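Local coordinates for protein 6-pyruvoyl tetrahydrobiopterin synthase (Plasmodium vivax, PDB 2A0S) that belongs to the 6-pyruvoyl tetrahydropterin synthase family and binds biopterin at sites formed between subunits of a six-chain assembly, at residues Q19-L24 against G66-F71; Y52-R57 against V164-S169; K83-H88 against D123-P128. All blocks are in the same frame, centred on the assembly; numbering follows the deposited sequence.

Interaction 1. Residues Q19-L24 against G66-F71; sequences QIAELL and GYVIDF. With BIO (biopterin), chain D.
V68 turns CG1 anti to its backbone N (chi1 176°), and this places CG2 against A21 and L23. F71 has chi1 -84°, with CG anti to the carbonyl carbon. This sets CG beside the backbone N, and the ring extends between L23 and a bound biopterin.

L23 carries most of the contact, and its two methyls have different partners. CD1 lies 3.8 Å from V68 CG2, and the two side chains run alongside each other, head to tail. CD2 lies 3.3 Å from the carbonyl O of I69 and also touches I69 CG2. The branch carbon L23 CG is 3.7 Å from F71 CZ. A21 adds a small patch, CB against V68 CG2. No hydrogen bond joins the two segments. The packing is apolar and buried.

The loop 66-71 uses its backbone for the ligand. Biopterin N2 donates to I69 O at 2.8 Å, with an N-H...O angle of 162°. F71 N donates to biopterin N1 at 3.1 Å, again nearly straight. The pterin lies between two rings, Y67 nearly parallel to it and F71 tilted. Y67 offers one face, with biopterin N1 3.5 Å above its plane and over its centre. F71 meets the other side of the pterin, and N2 sits over the F71 ring, offset toward the rim. L23 CD2 also reaches N2, so the strand helps to line this end of the pocket.

D70 is the N-cap of helix 71-85, and its OD1 also bonds S72 OG. The second subunit completes the site: its E168, T134 and E135 bond the same biopterin, and its strand extends the sheet past E22-L24. This is the intersubunit pterin pocket characteristic of the tunnelling fold (T-fold).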
# COMPACT_ATOMS: atom_id res chain seq x y z
N GLN A 19 -19.44 -10.23 -23.55
CA GLN A 19 -19.20 -9.32 -22.43
C GLN A 19 -17.75 -8.83 -22.42
O GLN A 19 -16.81 -9.63 -22.41
CB GLN A 19 -19.54 -10.00 -21.10
CG GLN A 19 -21.00 -10.44 -20.96
CD GLN A 19 -21.95 -9.30 -20.64
OE1 GLN A 19 -21.56 -8.27 -20.08
NE2 GLN A 19 -23.22 -9.47 -21.00
N ILE A 20 -17.58 -7.50 -22.42
CA ILE A 20 -16.25 -6.89 -22.40
C ILE A 20 -15.71 -6.81 -20.97
O ILE A 20 -16.40 -6.37 -20.05
CB ILE A 20 -16.27 -5.47 -23.05
CG1 ILE A 20 -16.84 -5.53 -24.46
CG2 ILE A 20 -14.86 -4.87 -23.07
CD1 ILE A 20 -17.30 -4.19 -25.02
N ALA A 21 -14.46 -7.25 -20.80
CA ALA A 21 -13.79 -7.19 -19.50
C ALA A 21 -12.37 -6.64 -19.63
O ALA A 21 -11.68 -6.92 -20.61
CB ALA A 21 -13.77 -8.57 -18.85
N GLU A 22 -11.96 -5.86 -18.64
CA GLU A 22 -10.62 -5.30 -18.59
C GLU A 22 -9.77 -6.02 -17.55
O GLU A 22 -10.17 -6.13 -16.39
CB GLU A 22 -10.66 -3.80 -18.30
CG GLU A 22 -9.31 -3.10 -18.41
CD GLU A 22 -9.38 -1.62 -18.11
OE1 GLU A 22 -9.90 -1.24 -17.04
OE2 GLU A 22 -8.90 -0.83 -18.95
N LEU A 23 -8.62 -6.52 -17.97
CA LEU A 23 -7.72 -7.26 -17.09
C LEU A 23 -6.50 -6.44 -16.71
O LEU A 23 -5.88 -5.80 -17.55
CB LEU A 23 -7.29 -8.58 -17.76
CG LEU A 23 -8.07 -9.86 -17.45
CD1 LEU A 23 -9.58 -9.68 -17.57
CD2 LEU A 23 -7.59 -10.99 -18.35
N LEU A 24 -6.16 -6.47 -15.42
CA LEU A 24 -4.99 -5.77 -14.90
C LEU A 24 -4.06 -6.72 -14.16
O LEU A 24 -4.48 -7.47 -13.28
CB LEU A 24 -5.41 -4.61 -13.99
CG LEU A 24 -4.36 -3.90 -13.12
CD1 LEU A 24 -3.27 -3.21 -13.95
CD2 LEU A 24 -5.02 -2.89 -12.19
N GLY A 66 -13.88 -18.90 -19.83
CA GLY A 66 -14.06 -18.03 -18.67
C GLY A 66 -13.05 -16.90 -18.56
O GLY A 66 -13.24 -15.96 -17.78
N TYR A 67 -11.98 -16.99 -19.34
CA TYR A 67 -10.94 -15.96 -19.35
C TYR A 67 -11.05 -15.06 -20.58
O TYR A 67 -11.51 -15.50 -21.64
CB TYR A 67 -9.54 -16.60 -19.36
CG TYR A 67 -9.20 -17.50 -18.20
CD1 TYR A 67 -9.83 -17.39 -16.96
CD2 TYR A 67 -8.19 -18.46 -18.33
CE1 TYR A 67 -9.50 -18.22 -15.90
CE2 TYR A 67 -7.84 -19.29 -17.27
CZ TYR A 67 -8.50 -19.16 -16.06
OH TYR A 67 -8.15 -19.99 -15.02
N VAL A 68 -10.64 -13.81 -20.42
CA VAL A 68 -10.31 -12.98 -21.58
C VAL A 68 -8.98 -13.52 -22.10
O VAL A 68 -8.84 -13.82 -23.29
CB VAL A 68 -10.18 -11.48 -21.20
CG1 VAL A 68 -9.74 -10.65 -22.41
CG2 VAL A 68 -11.48 -10.94 -20.64
N ILE A 69 -8.03 -13.64 -21.18
CA ILE A 69 -6.72 -14.25 -21.41
C ILE A 69 -6.15 -14.67 -20.05
O ILE A 69 -6.35 -13.98 -19.05
CB ILE A 69 -5.75 -13.29 -22.19
CG1 ILE A 69 -4.42 -13.99 -22.51
CG2 ILE A 69 -5.55 -11.97 -21.43
CD1 ILE A 69 -3.59 -13.29 -23.59
N ASP A 70 -5.48 -15.82 -20.01
CA ASP A 70 -4.94 -16.37 -18.76
C ASP A 70 -3.91 -15.44 -18.12
O ASP A 70 -2.96 -15.01 -18.78
CB ASP A 70 -4.32 -17.75 -19.02
CG ASP A 70 -4.22 -18.61 -17.76
OD1 ASP A 70 -3.75 -18.12 -16.71
OD2 ASP A 70 -4.60 -19.80 -17.84
N PHE A 71 -4.11 -15.13 -16.84
CA PHE A 71 -3.21 -14.25 -16.07
C PHE A 71 -1.77 -14.77 -16.04
O PHE A 71 -0.82 -13.99 -16.09
CB PHE A 71 -3.71 -14.05 -14.63
CG PHE A 71 -4.75 -12.97 -14.49
CD1 PHE A 71 -5.95 -13.24 -13.84
CD2 PHE A 71 -4.52 -11.68 -14.97
CE1 PHE A 71 -6.92 -12.24 -13.70
CE2 PHE A 71 -5.48 -10.68 -14.83
CZ PHE A 71 -6.69 -10.97 -14.19
N1 BIO D . -6.86 -15.84 -15.57
N2 BIO D . -7.96 -14.18 -16.75
C2 BIO D . -7.88 -14.97 -15.69
N3 BIO D . -8.86 -14.90 -14.68
C4 BIO D . -8.76 -15.74 -13.56
O4 BIO D . -9.62 -15.68 -12.67
C4A BIO D . -7.69 -16.62 -13.48
C8A BIO D . -6.75 -16.65 -14.51
N8 BIO D . -5.71 -17.50 -14.44
C7 BIO D . -5.58 -18.32 -13.40
C6 BIO D . -6.51 -18.30 -12.36
N5 BIO D . -7.55 -17.45 -12.42
C9 BIO D . -6.34 -19.26 -11.16
O9 BIO D . -7.60 -19.43 -10.49
C10 BIO D . -5.30 -18.77 -10.14
O10 BIO D . -5.38 -17.35 -9.95
C11 BIO D . -3.88 -19.18 -10.54

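Interaction 2. Residues Y52-R57 against V164-S169; sequences YNVSLR and VTVSES. With BIO (biopterin), chain B.
The Y52 ring and the E168 chain run alongside each other in a common direction, with the ring and carboxylate planes 45° apart. E168 CG sits 3.9 Å from Y52 CE2. Beyond this a water in the plane of the ring links the two polar ends. It accepts from Y52 OH at 2.7 Å and donates to E168 OE2 at 2.9 Å. E168 is extended beyond CG (chi2 178°), which carries OE1 to a bound biopterin. Biopterin O10 donates to OE1 at 2.6 Å. A zinc ion lies about 3 Å from the nearest atom of the E168 side chain.

The strands are antiparallel neighbours in the main sheet of the tunnelling fold. N53 with S167 and S55 with T165 are hydrogen-bonded pairs. E168 and S169 then form a classic beta bulge opposite Q172.

V54 and V166 are neighbours on the face toward helices 71-85 and 134-149. On the same face L56 crosses V164 obliquely, its CD1 3.7 Å from V164 CG1. The other face is polar. S55 OG presses on T165 CB at 3.2 Å, while T165 OG1 bonds T175 OG1. A second water bridges T165 OG1 to R57 NH2, lying in the guanidinium plane at 3.1 Å from NH2.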
# COMPACT_ATOMS: atom_id res chain seq x y z
N TYR A 52 12.12 0.50 -11.25
CA TYR A 52 11.03 0.64 -12.21
C TYR A 52 10.02 -0.48 -12.03
O TYR A 52 10.38 -1.60 -11.68
CB TYR A 52 11.55 0.61 -13.65
CG TYR A 52 12.36 1.82 -14.07
CD1 TYR A 52 13.74 1.85 -13.89
CD2 TYR A 52 11.75 2.91 -14.68
CE1 TYR A 52 14.49 2.96 -14.30
CE2 TYR A 52 12.48 4.02 -15.09
CZ TYR A 52 13.86 4.04 -14.89
OH TYR A 52 14.59 5.13 -15.30
N ASN A 53 8.75 -0.17 -12.27
CA ASN A 53 7.68 -1.16 -12.14
C ASN A 53 6.70 -1.08 -13.31
O ASN A 53 6.33 0.02 -13.74
CB ASN A 53 6.95 -0.98 -10.81
CG ASN A 53 6.57 -2.30 -10.17
OD1 ASN A 53 7.07 -2.64 -9.09
ND2 ASN A 53 5.70 -3.05 -10.82
N VAL A 54 6.30 -2.24 -13.82
CA VAL A 54 5.43 -2.32 -14.99
C VAL A 54 4.11 -3.01 -14.65
O VAL A 54 4.10 -4.09 -14.06
CB VAL A 54 6.11 -3.08 -16.17
CG1 VAL A 54 5.21 -3.09 -17.41
CG2 VAL A 54 7.45 -2.47 -16.50
N SER A 55 3.00 -2.36 -15.01
CA SER A 55 1.69 -3.00 -14.96
C SER A 55 1.06 -3.04 -16.35
O SER A 55 1.23 -2.12 -17.15
CB SER A 55 0.76 -2.29 -13.96
OG SER A 55 0.51 -0.96 -14.35
N LEU A 56 0.34 -4.12 -16.63
CA LEU A 56 -0.27 -4.33 -17.94
C LEU A 56 -1.79 -4.37 -17.85
O LEU A 56 -2.36 -5.06 -17.00
CB LEU A 56 0.28 -5.61 -18.58
CG LEU A 56 -0.21 -6.08 -19.96
CD1 LEU A 56 0.10 -5.07 -21.06
CD2 LEU A 56 0.39 -7.44 -20.29
N ARG A 57 -2.44 -3.61 -18.73
CA ARG A 57 -3.90 -3.58 -18.85
C ARG A 57 -4.35 -4.01 -20.24
O ARG A 57 -3.80 -3.55 -21.25
CB ARG A 57 -4.46 -2.20 -18.53
CG ARG A 57 -4.83 -1.98 -17.08
CD ARG A 57 -5.41 -0.59 -16.87
NE ARG A 57 -5.68 -0.29 -15.46
CZ ARG A 57 -4.78 0.19 -14.60
NH1 ARG A 57 -5.13 0.42 -13.34
NH2 ARG A 57 -3.54 0.45 -15.00
N VAL A 164 0.31 -0.36 -21.17
CA VAL A 164 1.33 -0.53 -20.13
C VAL A 164 1.53 0.75 -19.31
O VAL A 164 1.54 1.85 -19.86
CB VAL A 164 2.71 -1.05 -20.67
CG1 VAL A 164 2.52 -2.27 -21.57
CG2 VAL A 164 3.47 0.04 -21.40
N THR A 165 1.67 0.57 -18.00
CA THR A 165 2.02 1.66 -17.10
C THR A 165 3.39 1.37 -16.50
O THR A 165 3.61 0.32 -15.89
CB THR A 165 0.98 1.82 -15.96
OG1 THR A 165 -0.31 2.11 -16.53
CG2 THR A 165 1.38 2.94 -15.01
N VAL A 166 4.32 2.30 -16.71
CA VAL A 166 5.66 2.20 -16.14
C VAL A 166 5.83 3.29 -15.08
O VAL A 166 5.52 4.46 -15.33
CB VAL A 166 6.76 2.32 -17.24
CG1 VAL A 166 8.16 2.35 -16.62
CG2 VAL A 166 6.65 1.18 -18.23
N SER A 167 6.28 2.89 -13.90
CA SER A 167 6.56 3.84 -12.83
C SER A 167 8.07 3.96 -12.60
O SER A 167 8.77 2.96 -12.46
CB SER A 167 5.85 3.44 -11.54
OG SER A 167 6.34 2.21 -11.04
N GLU A 168 8.55 5.20 -12.60
CA GLU A 168 9.93 5.51 -12.25
C GLU A 168 10.07 5.43 -10.74
O GLU A 168 11.09 4.98 -10.21
CB GLU A 168 10.28 6.92 -12.74
CG GLU A 168 11.76 7.17 -12.97
CD GLU A 168 12.06 8.57 -13.50
OE1 GLU A 168 11.31 9.51 -13.15
OE2 GLU A 168 13.04 8.73 -14.25
N SER A 169 9.02 5.86 -10.05
CA SER A 169 8.91 5.78 -8.60
C SER A 169 7.43 5.57 -8.26
O SER A 169 6.58 5.76 -9.12
CB SER A 169 9.44 7.07 -7.95
OG SER A 169 8.66 8.19 -8.33
N1 BIO B . 9.35 13.87 -16.15
N2 BIO B . 7.57 13.42 -17.55
C2 BIO B . 8.69 13.02 -16.95
N3 BIO B . 9.18 11.72 -17.16
C4 BIO B . 10.36 11.31 -16.52
O4 BIO B . 10.79 10.18 -16.70
C4A BIO B . 11.02 12.22 -15.70
C8A BIO B . 10.49 13.50 -15.52
N8 BIO B . 11.12 14.38 -14.73
C7 BIO B . 12.24 14.05 -14.11
C6 BIO B . 12.78 12.77 -14.26
N5 BIO B . 12.16 11.88 -15.06
C9 BIO B . 14.10 12.39 -13.54
O9 BIO B . 14.72 11.28 -14.20
C10 BIO B . 13.88 12.05 -12.05
O10 BIO B . 12.69 11.28 -11.87
C11 BIO B . 13.87 13.30 -11.17
O HOH W 1 13.14 6.99 -16.51
O HOH W 2 -1.68 -0.03 -17.43

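Interaction 3. Residues K83-H88 against D123-P128; sequences KQLDHH and DCVQIP. With BIO (biopterin), chain F.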
# COMPACT_ATOMS: atom_id res chain seq x y z
N LYS A 83 13.08 -8.59 -17.04
CA LYS A 83 14.35 -9.28 -16.77
C LYS A 83 15.48 -8.82 -17.71
O LYS A 83 16.63 -8.69 -17.29
CB LYS A 83 14.17 -10.80 -16.85
CG LYS A 83 15.40 -11.63 -16.47
CD LYS A 83 15.78 -11.46 -15.01
CE LYS A 83 17.15 -12.07 -14.72
NZ LYS A 83 17.61 -11.77 -13.34
N GLN A 84 15.13 -8.58 -18.97
CA GLN A 84 16.09 -8.11 -19.98
C GLN A 84 16.66 -6.73 -19.64
O GLN A 84 17.82 -6.44 -19.95
CB GLN A 84 15.43 -8.08 -21.37
CG GLN A 84 15.02 -9.46 -21.90
CD GLN A 84 14.03 -9.39 -23.06
OE1 GLN A 84 13.57 -8.31 -23.44
NE2 GLN A 84 13.69 -10.55 -23.61
N LEU A 85 15.84 -5.90 -19.00
CA LEU A 85 16.25 -4.55 -18.60
C LEU A 85 16.95 -4.56 -17.24
O LEU A 85 17.93 -3.83 -17.03
CB LEU A 85 15.04 -3.61 -18.56
CG LEU A 85 14.22 -3.42 -19.83
CD1 LEU A 85 12.86 -2.81 -19.51
CD2 LEU A 85 14.95 -2.58 -20.85
N ASP A 86 16.45 -5.39 -16.33
CA ASP A 86 16.89 -5.45 -14.93
C ASP A 86 18.40 -5.51 -14.74
O ASP A 86 19.10 -6.20 -15.48
CB ASP A 86 16.22 -6.64 -14.23
CG ASP A 86 16.43 -6.63 -12.72
OD1 ASP A 86 16.25 -5.57 -12.09
OD2 ASP A 86 16.76 -7.70 -12.17
N HIS A 87 18.88 -4.76 -13.74
CA HIS A 87 20.30 -4.73 -13.35
C HIS A 87 21.25 -4.21 -14.42
O HIS A 87 22.34 -4.76 -14.62
CB HIS A 87 20.75 -6.10 -12.80
CG HIS A 87 20.70 -6.20 -11.31
ND1 HIS A 87 19.52 -6.10 -10.60
CD2 HIS A 87 21.68 -6.38 -10.39
CE1 HIS A 87 19.78 -6.22 -9.31
NE2 HIS A 87 21.08 -6.39 -9.16
N HIS A 88 20.84 -3.15 -15.11
CA HIS A 88 21.66 -2.54 -16.15
C HIS A 88 21.55 -1.01 -16.13
O HIS A 88 20.63 -0.46 -15.53
CB HIS A 88 21.26 -3.05 -17.54
CG HIS A 88 21.62 -4.48 -17.78
ND1 HIS A 88 20.69 -5.50 -17.74
CD2 HIS A 88 22.80 -5.06 -18.08
CE1 HIS A 88 21.29 -6.65 -17.99
NE2 HIS A 88 22.57 -6.41 -18.21
N ASP A 123 27.23 -4.16 -18.79
CA ASP A 123 26.49 -3.44 -17.75
C ASP A 123 25.38 -2.59 -18.35
O ASP A 123 24.50 -2.12 -17.62
CB ASP A 123 27.43 -2.54 -16.94
CG ASP A 123 28.24 -3.32 -15.93
OD1 ASP A 123 28.86 -4.34 -16.29
OD2 ASP A 123 28.27 -2.90 -14.75
N CYS A 124 25.43 -2.38 -19.66
CA CYS A 124 24.47 -1.53 -20.35
C CYS A 124 23.46 -2.35 -21.14
O CYS A 124 23.78 -3.42 -21.66
CB CYS A 124 25.18 -0.56 -21.30
SG CYS A 124 26.37 0.55 -20.51
N VAL A 125 22.24 -1.83 -21.22
CA VAL A 125 21.24 -2.37 -22.13
C VAL A 125 20.91 -1.29 -23.17
O VAL A 125 20.41 -0.21 -22.84
CB VAL A 125 19.99 -2.93 -21.39
CG1 VAL A 125 19.29 -1.86 -20.54
CG2 VAL A 125 19.02 -3.59 -22.37
N GLN A 126 21.23 -1.59 -24.43
CA GLN A 126 20.99 -0.67 -25.53
C GLN A 126 19.54 -0.73 -25.99
O GLN A 126 19.09 -1.74 -26.55
CB GLN A 126 21.94 -0.94 -26.70
CG GLN A 126 23.32 -0.32 -26.53
CD GLN A 126 24.11 -0.29 -27.82
OE1 GLN A 126 24.48 -1.33 -28.36
NE2 GLN A 126 24.38 0.91 -28.32
N ILE A 127 18.81 0.35 -25.75
CA ILE A 127 17.39 0.43 -26.05
C ILE A 127 17.16 1.46 -27.15
O ILE A 127 17.67 2.58 -27.07
CB ILE A 127 16.58 0.77 -24.76
CG1 ILE A 127 16.81 -0.33 -23.71
CG2 ILE A 127 15.09 0.91 -25.05
CD1 ILE A 127 16.66 0.15 -22.30
N PRO A 128 16.40 1.08 -28.21
CA PRO A 128 16.09 1.96 -29.34
C PRO A 128 15.19 3.15 -28.97
O PRO A 128 14.06 3.25 -29.45
CB PRO A 128 15.39 1.02 -30.33
CG PRO A 128 14.83 -0.06 -29.50
CD PRO A 128 15.82 -0.26 -28.39
N1 BIO F . 21.50 -8.95 0.53
N2 BIO F . 21.99 -8.76 2.77
C2 BIO F . 21.78 -8.19 1.60
N3 BIO F . 21.85 -6.79 1.48
C4 BIO F . 21.62 -6.20 0.23
O4 BIO F . 21.68 -4.98 0.10
C4A BIO F . 21.33 -7.02 -0.86
C8A BIO F . 21.28 -8.41 -0.68
N8 BIO F . 21.00 -9.20 -1.73
C7 BIO F . 20.77 -8.69 -2.93
C6 BIO F . 20.83 -7.31 -3.12
N5 BIO F . 21.10 -6.50 -2.08
C9 BIO F . 20.56 -6.69 -4.50
O9 BIO F . 19.30 -7.14 -5.01
C10 BIO F . 21.71 -7.00 -5.48
O10 BIO F . 21.95 -5.85 -6.30
C11 BIO F . 21.43 -8.25 -6.34
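This contact lies where helix 71-85 gives way to the short strand 89-92. That strand pairs in parallel with strand 124-127, so the turn after the helix packs beside the start of the 124-127 strand. H88 makes the closest approach. Its CA is 3.2 Å from D123 O. With CG anti to the carbonyl carbon (chi1 -70°), the H88 ring turns an edge to the same O, which lies near the plane of the imidazole, 3.4 Å from CD2. On the far side of the ring ND1 makes a weak hydrogen bond to L85 O, at 3.3 Å. The ring thus sits between L85 O and D123 O, just ahead of strand 124-127.

V125 packs against this turn. Its CG1 meets H88 CB at 3.8 Å, and its CG2 approaches Q84 O. L85 and I127 cross at about a right angle, with L85 CD2 and I127 CD1 3.5 Å apart. No hydrogen bond crosses directly between the segments.

H87 has positive phi and psi, and the chain turns sharply there. Its ring reaches a biopterin, NE2 donating to O10 at 3.0 Å with an angle of 150°. H48 of the third subunit stacks on the H87 ring, and the D123 carboxylate meets the same subunit, OD2 bonding Y117 OH and L47 N of that chain.

D86 OD1 bonds the backbone N of N33, on strand 20-40. Y140 of helix 134-149 packs on both L85 and I127, and I141 also touches L85.

Overall arrangement
Interactions 1 and 2 share the main sheet, through neighbouring strands 20-40 and 48-61, and touch where L24 packs on R57. Interaction 2 is sheet pairing near the chain centre, held by backbone hydrogen bonds. Interaction 1 is also buried, but its centre is about 23 Å from that of the chain, at a subunit interface, and it is apolar. Interaction 3 is partly buried and has no direct hydrogen bond between its segments. It comes about 6 Å from interaction 2 at the nearest atoms. Helix 71-85 begins at interaction 1 and ends at interaction 3. Each contact meets a different biopterin, by backbone, carboxylate or imidazole in turn.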